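Putative peptidyl-arginine deiminase family protein (Campylobacter jejuni subsp. jejuni serotype O:2, PDB 6B10) probably catalyses the hydrolytic deimination of agmatine to N-carbamoylputrescine, a step in the biosynthesis of the polyamine putrescine. Local coordinates at residues 13-16 with 17-21; 143-146 with 147-150; 214-217 with 218-221. One frame throughout, in Å; residues are numbered along the deposited sequence. Where two conformers were deposited one is given.

Interaction 1. Residues 13-16 with 17-21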
loop_
_atom_site.group_PDB
_atom_site.type_symbol
_atom_site.label_atom_id
_atom_site.label_comp_id
_atom_site.label_asym_id
_atom_site.label_seq_id
_atom_site.Cartn_x
_atom_site.Cartn_y
_atom_site.Cartn_z
ATOM N N ILE A 13 1.881 12.139 -4.663
ATOM C CA ILE A 13 2.524 11.261 -5.640
ATOM C C ILE A 13 1.723 9.979 -5.801
ATOM O O ILE A 13 1.496 9.269 -4.821
ATOM C CB ILE A 13 3.960 10.895 -5.211
ATOM C CG1 ILE A 13 4.799 12.160 -4.981
ATOM C CG2 ILE A 13 4.635 10.033 -6.268
ATOM C CD1 ILE A 13 6.142 11.895 -4.329
ATOM N N PRO A 14 1.291 9.672 -7.039
ATOM C CA PRO A 14 0.654 8.389 -7.281
ATOM C C PRO A 14 1.686 7.269 -7.310
ATOM O O PRO A 14 2.859 7.506 -7.624
ATOM C CB PRO A 14 0.021 8.569 -8.658
ATOM C CG PRO A 14 0.916 9.531 -9.350
ATOM C CD PRO A 14 1.471 10.441 -8.281
ATOM N N GLU A 15 1.241 6.049 -7.020
ATOM C CA GLU A 15 2.154 4.920 -6.862
ATOM C C GLU A 15 2.896 4.547 -8.146
ATOM O O GLU A 15 3.987 3.967 -8.095
ATOM C CB GLU A 15 1.396 3.712 -6.329
ATOM C CG GLU A 15 2.276 2.693 -5.638
ATOM C CD GLU A 15 1.458 1.794 -4.743
ATOM O OE1 GLU A 15 1.122 2.238 -3.624
ATOM O OE2 GLU A 15 1.119 0.671 -5.181
ATOM N N TRP A 16 2.320 4.886 -9.293
ATOM C CA TRP A 16 2.952 4.568 -10.574
ATOM C C TRP A 16 4.078 5.523 -11.006
ATOM O O TRP A 16 4.709 5.297 -12.035
ATOM C CB TRP A 16 1.901 4.438 -11.681
ATOM C CG TRP A 16 1.102 5.674 -11.932
ATOM C CD1 TRP A 16 1.468 6.746 -12.690
ATOM C CD2 TRP A 16 -0.210 5.955 -11.439
ATOM N NE1 TRP A 16 0.465 7.682 -12.693
ATOM C CE2 TRP A 16 -0.579 7.218 -11.934
ATOM C CE3 TRP A 16 -1.108 5.260 -10.617
ATOM C CZ2 TRP A 16 -1.810 7.807 -11.636
ATOM C CZ3 TRP A 16 -2.328 5.838 -10.329
ATOM C CH2 TRP A 16 -2.669 7.099 -10.834
ATOM N N SER A 17 4.337 6.578 -10.237
ATOM C CA SER A 17 5.505 7.432 -10.486
ATOM C C SER A 17 6.789 6.641 -10.231
ATOM O O SER A 17 6.792 5.660 -9.467
ATOM C CB SER A 17 5.494 8.672 -9.597
ATOM O OG SER A 17 4.348 9.455 -9.837
ATOM N N GLU A 18 7.868 7.074 -10.881
ATOM C CA GLU A 18 9.138 6.359 -10.847
ATOM C C GLU A 18 9.678 6.270 -9.424
ATOM O O GLU A 18 9.587 7.223 -8.651
ATOM C CB GLU A 18 10.164 7.038 -11.767
ATOM C CG GLU A 18 11.407 6.194 -12.024
ATOM C CD GLU A 18 12.298 6.759 -13.127
ATOM O OE1 GLU A 18 12.273 7.985 -13.358
ATOM O OE2 GLU A 18 13.036 5.975 -13.761
ATOM N N GLN A 19 10.250 5.121 -9.096
ATOM C CA GLN A 19 10.692 4.830 -7.746
ATOM C C GLN A 19 12.165 4.440 -7.692
ATOM O O GLN A 19 12.751 4.029 -8.694
ATOM C CB GLN A 19 9.853 3.681 -7.169
ATOM C CG GLN A 19 8.366 3.981 -7.030
ATOM C CD GLN A 19 7.539 2.721 -6.812
ATOM O OE1 GLN A 19 7.945 1.821 -6.069
ATOM N NE2 GLN A 19 6.379 2.644 -7.466
ATOM N N GLU A 20 12.741 4.587 -6.500
ATOM C CA GLU A 20 14.121 4.190 -6.246
ATOM C C GLU A 20 14.145 2.850 -5.508
ATOM O O GLU A 20 14.928 1.968 -5.850
ATOM C CB GLU A 20 14.847 5.272 -5.437
ATOM C CG GLU A 20 16.365 5.141 -5.433
ATOM C CD GLU A 20 16.998 5.553 -6.748
ATOM O OE1 GLU A 20 16.808 6.711 -7.167
ATOM O OE2 GLU A 20 17.704 4.721 -7.355
ATOM N N TYR A 21 13.278 2.694 -4.508
ATOM C CA TYR A 21 13.200 1.458 -3.730
ATOM C C TYR A 21 11.769 1.002 -3.495
ATOM O O TYR A 21 10.858 1.824 -3.380
ATOM C CB TYR A 21 13.801 1.668 -2.343
ATOM C CG TYR A 21 15.308 1.804 -2.277
ATOM C CD1 TYR A 21 16.127 0.682 -2.232
ATOM C CD2 TYR A 21 15.910 3.058 -2.209
ATOM C CE1 TYR A 21 17.500 0.802 -2.140
ATOM C CE2 TYR A 21 17.287 3.190 -2.125
ATOM C CZ TYR A 21 18.074 2.062 -2.088
ATOM O OH TYR A 21 19.441 2.193 -1.999
#
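A type I beta turn from P14 to S17 brings the chain out of the loop after strand 10-11 and delivers it to strand 19-25. The turn is closed by S17 N, which donates to P14 O at 3.1 Å in a nearly straight bond, although the donor stands well above the carbonyl plane. The S17 hydroxyl lies beside its own backbone N (chi1 -61°), and this keeps OG on the P14 side, 3.4 Å from P14 CD and 3.6 Å from I13 CG2. At W16 the side chain departs between its backbone N and carbonyl carbon (chi1 61°), folding the indole back along the turn so that P14 CB sits 3.5 Å above the middle of the ring plane. I13 packs on F329 of strand 326-329 and V97 of strand 94-98. The E15 carboxylate leaves the turn for a salt bridge with R213 and hydrogen bonds with H322 NE2 and F275 N. Past the turn, E20 and Y21 both face R328, a classic beta bulge in strand 19-25. Just ahead of the bulge, Q19 extends its side chain back toward the turn. Its amide oxygen is taken by N327 and Q55, while NE2, which also bonds F275 O, approaches E15 O to 2.8 Å in a badly bent, weak bond of 119° at the hydrogen.

Interaction 2. Residues 143-146 with 147-150; sequences ILEG and GSID
S148 grips the carbonyl of E145 twice, and this is the tight half of the contact. Its OG bonds E145 O at 2.8 Å, in the carbonyl plane and on a lone pair; its backbone N reaches the same oxygen at 3.1 Å from well above that plane. The hydroxyl can do so because it sits between the backbone N and carbonyl carbon of its own residue (chi1 78°), folded back over the turn. Between the two residues the backbone runs through G146 and G147, both buried. L144 and I149 close the apolar side: their side chains cross at about a right angle, with L144 CD2 3.8 Å from I149 CD1, and L144 also rests on F107. Elsewhere the hold slackens. I149 N to G146 O is straight but weak at 3.5 Å. The side chain of the partly exposed E145 stays 4.4 Å from S148 OG at its OE1 and leans instead on F109, D205 and H207. Beyond I149, D150 turns away to a salt bridge with R213. The whole is a short 3-10 turn with a serine side chain doubling its backbone bond, leading into edge strand 149-151, which pairs with strand 156-160.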
loop_
_atom_site.group_PDB
_atom_site.type_symbol
_atom_site.label_atom_id
_atom_site.label_comp_id
_atom_site.label_asym_id
_atom_site.label_seq_id
_atom_site.Cartn_x
_atom_site.Cartn_y
_atom_site.Cartn_z
ATOM N N ILE A 143 -2.568 11.130 12.974
ATOM C CA ILE A 143 -2.674 9.667 12.906
ATOM C C ILE A 143 -3.078 9.232 11.501
ATOM O O ILE A 143 -4.175 9.543 11.040
ATOM C CB ILE A 143 -3.696 9.108 13.928
ATOM C CG1 ILE A 143 -3.331 9.526 15.361
ATOM C CG2 ILE A 143 -3.772 7.590 13.838
ATOM C CD1 ILE A 143 -1.982 9.026 15.845
ATOM N N LEU A 144 -2.197 8.497 10.830
ATOM C CA LEU A 144 -2.455 8.067 9.461
ATOM C C LEU A 144 -1.576 6.894 9.057
ATOM O O LEU A 144 -0.361 6.951 9.213
ATOM C CB LEU A 144 -2.227 9.242 8.506
ATOM C CG LEU A 144 -2.477 8.982 7.019
ATOM C CD1 LEU A 144 -3.184 10.164 6.378
ATOM C CD2 LEU A 144 -1.177 8.671 6.287
ATOM N N GLU A 145 -2.201 5.838 8.534
ATOM C CA GLU A 145 -1.481 4.709 7.946
ATOM C C GLU A 145 -1.444 4.869 6.430
ATOM O O GLU A 145 -2.383 5.395 5.838
ATOM C CB GLU A 145 -2.156 3.378 8.293
ATOM C CG GLU A 145 -2.456 3.162 9.771
ATOM C CD GLU A 145 -3.879 3.550 10.139
ATOM O OE1 GLU A 145 -4.198 4.759 10.113
ATOM O OE2 GLU A 145 -4.683 2.642 10.446
ATOM N N GLY A 146 -0.372 4.392 5.805
ATOM C CA GLY A 146 -0.208 4.486 4.353
ATOM C C GLY A 146 -1.301 3.778 3.569
ATOM O O GLY A 146 -1.737 4.261 2.526
ATOM N N GLY A 147 -1.758 2.643 4.084
ATOM C CA GLY A 147 -2.849 1.895 3.461
ATOM C C GLY A 147 -4.222 2.543 3.539
ATOM O O GLY A 147 -5.160 2.071 2.901
ATOM N N SER A 148 -4.363 3.628 4.302
ATOM C CA SER A 148 -5.659 4.288 4.428
ATOM C C SER A 148 -5.909 5.394 3.388
ATOM O O SER A 148 -7.004 5.952 3.345
ATOM C CB SER A 148 -5.835 4.836 5.848
ATOM O OG SER A 148 -5.102 6.029 6.007
ATOM N N ILE A 149 -4.914 5.686 2.544
ATOM C CA ILE A 149 -5.028 6.736 1.520
ATOM C C ILE A 149 -4.502 6.258 0.162
ATOM O O ILE A 149 -3.638 5.392 0.103
ATOM C CB ILE A 149 -4.269 8.022 1.930
ATOM C CG1 ILE A 149 -2.826 7.693 2.338
ATOM C CG2 ILE A 149 -5.004 8.715 3.071
ATOM C CD1 ILE A 149 -1.952 8.897 2.612
ATOM N N ASP A 150 -5.034 6.834 -0.915
ATOM C CA ASP A 150 -4.648 6.476 -2.282
ATOM C C ASP A 150 -4.762 7.728 -3.178
ATOM O O ASP A 150 -5.775 8.423 -3.135
ATOM C CB ASP A 150 -5.562 5.350 -2.775
ATOM C CG ASP A 150 -5.062 4.687 -4.037
ATOM O OD1 ASP A 150 -4.218 3.778 -3.944
ATOM O OD2 ASP A 150 -5.538 5.056 -5.131
#

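Interaction 3. Residues 214-217 with 218-221; sequences FIDK and NTIA
D216 and T219 close the tight hairpin between strands 212-216 and 219-224, a type I turn with K217 and N218 at its corner. T219 N donates to D216 O at 3.3 Å, and one carboxylate oxygen reinforces the turn. D216 OD1 takes T219 OG1 at 2.6 Å on its syn side and N218 N at 2.8 Å on its anti side, the latter an Asx turn; the two donors come from opposite faces of the carboxylate, 32° and 24° out of its plane. With CG between its own backbone N and carbonyl carbon (chi1 65°), the D216 carboxylate curls over the corner to receive both. The exposed K217 and N218 run alongside each other, K217 CG and CE both close to N218 OD1.

Further from the corner a beta bulge shifts the register between D216 and F214, and I215 N bonds T219 O at 3.0 Å. F214 pairs with I220 as a non-hydrogen-bonded pair, and its side chain can be followed outward. CB passes 3.8 Å from T219 O, and CG stays near the same oxygen, a little farther off. CD1 is nearer to it, at 3.5 Å, and also touches I220 CG1. CE1 makes the closest approach, 3.4 Å from I220 CG1, and CZ at the tip meets I220 CD1 at 4.0 Å. At the bulge, I215 CG1 and CD1 pack against CB and CG2 of T219, and I215 CG2 meets A221 CB.

The hairpin supplies two of the three strands of its sheet, 212-216 at the edge and 219-224 in the middle. Strand 249-254 completes it, where I220 rests on L250 and I215 on L251. The F214 ring meets F248 edge-to-face and also touches V156 and L158 of strand 156-160.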
loop_
_atom_site.group_PDB
_atom_site.type_symbol
_atom_site.label_atom_id
_atom_site.label_comp_id
_atom_site.label_asym_id
_atom_site.label_seq_id
_atom_site.Cartn_x
_atom_site.Cartn_y
_atom_site.Cartn_z
ATOM N N PHE A 214 -6.632 3.984 -7.390
ATOM C CA PHE A 214 -6.345 4.536 -8.704
ATOM C C PHE A 214 -5.286 3.688 -9.396
ATOM O O PHE A 214 -4.285 3.296 -8.778
ATOM C CB PHE A 214 -5.830 5.973 -8.614
ATOM C CG PHE A 214 -6.875 6.966 -8.213
ATOM C CD1 PHE A 214 -7.830 7.385 -9.127
ATOM C CD2 PHE A 214 -6.907 7.483 -6.925
ATOM C CE1 PHE A 214 -8.803 8.302 -8.761
ATOM C CE2 PHE A 214 -7.873 8.402 -6.553
ATOM C CZ PHE A 214 -8.822 8.810 -7.475
ATOM N N ILE A 215 -5.503 3.426 -10.682
ATOM C CA ILE A 215 -4.503 2.758 -11.514
ATOM C C ILE A 215 -3.948 3.677 -12.604
ATOM O O ILE A 215 -2.884 3.408 -13.162
ATOM C CB ILE A 215 -5.047 1.456 -12.129
ATOM C CG1 ILE A 215 -6.244 1.717 -13.044
ATOM C CG2 ILE A 215 -5.420 0.492 -11.021
ATOM C CD1 ILE A 215 -6.751 0.476 -13.739
ATOM N N ASP A 216 -4.694 4.731 -12.935
ATOM C CA ASP A 216 -4.138 5.891 -13.628
ATOM C C ASP A 216 -4.920 7.120 -13.175
ATOM O O ASP A 216 -5.796 7.002 -12.313
ATOM C CB ASP A 216 -4.102 5.692 -15.159
ATOM C CG ASP A 216 -5.486 5.577 -15.800
ATOM O OD1 ASP A 216 -6.459 6.221 -15.361
ATOM O OD2 ASP A 216 -5.587 4.841 -16.791
ATOM N N LYS A 217 -4.594 8.296 -13.709
ATOM C CA LYS A 217 -5.209 9.536 -13.233
ATOM C C LYS A 217 -6.726 9.571 -13.437
ATOM O O LYS A 217 -7.410 10.319 -12.751
ATOM C CB LYS A 217 -4.583 10.764 -13.906
ATOM C CG LYS A 217 -4.969 10.958 -15.368
ATOM C CD LYS A 217 -4.193 12.117 -15.976
ATOM C CE LYS A 217 -4.717 12.468 -17.354
ATOM N NZ LYS A 217 -3.870 13.498 -18.017
ATOM N N ASN A 218 -7.237 8.760 -14.364
ATOM C CA ASN A 218 -8.662 8.750 -14.690
ATOM C C ASN A 218 -9.437 7.525 -14.222
ATOM O O ASN A 218 -10.636 7.449 -14.463
ATOM C CB ASN A 218 -8.847 8.880 -16.207
ATOM C CG ASN A 218 -8.252 10.152 -16.759
ATOM O OD1 ASN A 218 -7.466 10.120 -17.703
ATOM N ND2 ASN A 218 -8.612 11.276 -16.170
ATOM N N THR A 219 -8.780 6.573 -13.566
ATOM C CA THR A 219 -9.384 5.252 -13.382
ATOM C C THR A 219 -9.222 4.681 -11.978
ATOM O O THR A 219 -8.128 4.705 -11.406
ATOM C CB THR A 219 -8.787 4.257 -14.382
ATOM O OG1 THR A 219 -8.664 4.885 -15.663
ATOM C CG2 THR A 219 -9.654 3.022 -14.505
ATOM N N ILE A 220 -10.315 4.145 -11.447
ATOM C CA ILE A 220 -10.322 3.487 -10.154
ATOM C C ILE A 220 -10.668 2.010 -10.310
ATOM O O ILE A 220 -11.706 1.657 -10.893
ATOM C CB ILE A 220 -11.330 4.137 -9.188
ATOM C CG1 ILE A 220 -10.878 5.557 -8.852
ATOM C CG2 ILE A 220 -11.444 3.313 -7.908
ATOM C CD1 ILE A 220 -11.891 6.373 -8.081
ATOM N N ALA A 221 -9.793 1.155 -9.785
ATOM C CA ALA A 221 -10.046 -0.273 -9.721
ATOM C C ALA A 221 -10.579 -0.562 -8.337
ATOM O O ALA A 221 -10.009 -0.088 -7.358
ATOM C CB ALA A 221 -8.765 -1.054 -9.963
#

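Interactions 1, 2 and 3 follow one another along the chain, with centres about 15 to 18 Å apart, and each lies at a strand of a different small sheet. Interaction 3 is the junction. W16 of interaction 1 lays its indole against the hairpin, with CZ2 packed 3.5 Å from K217 N, while D150 of interaction 2 probably hydrogen-bonds F214 N through OD2 at 2.7 Å. Interactions 1 and 2 do not touch, their nearest atoms being about 6 Å apart, yet R213 bridges them by salt bridges to E15 and D150. Three sequence-distant turns are thus tied together by R213, W16 and D150, consistent with the compact propeller-like fold of guanidino-modifying enzymes.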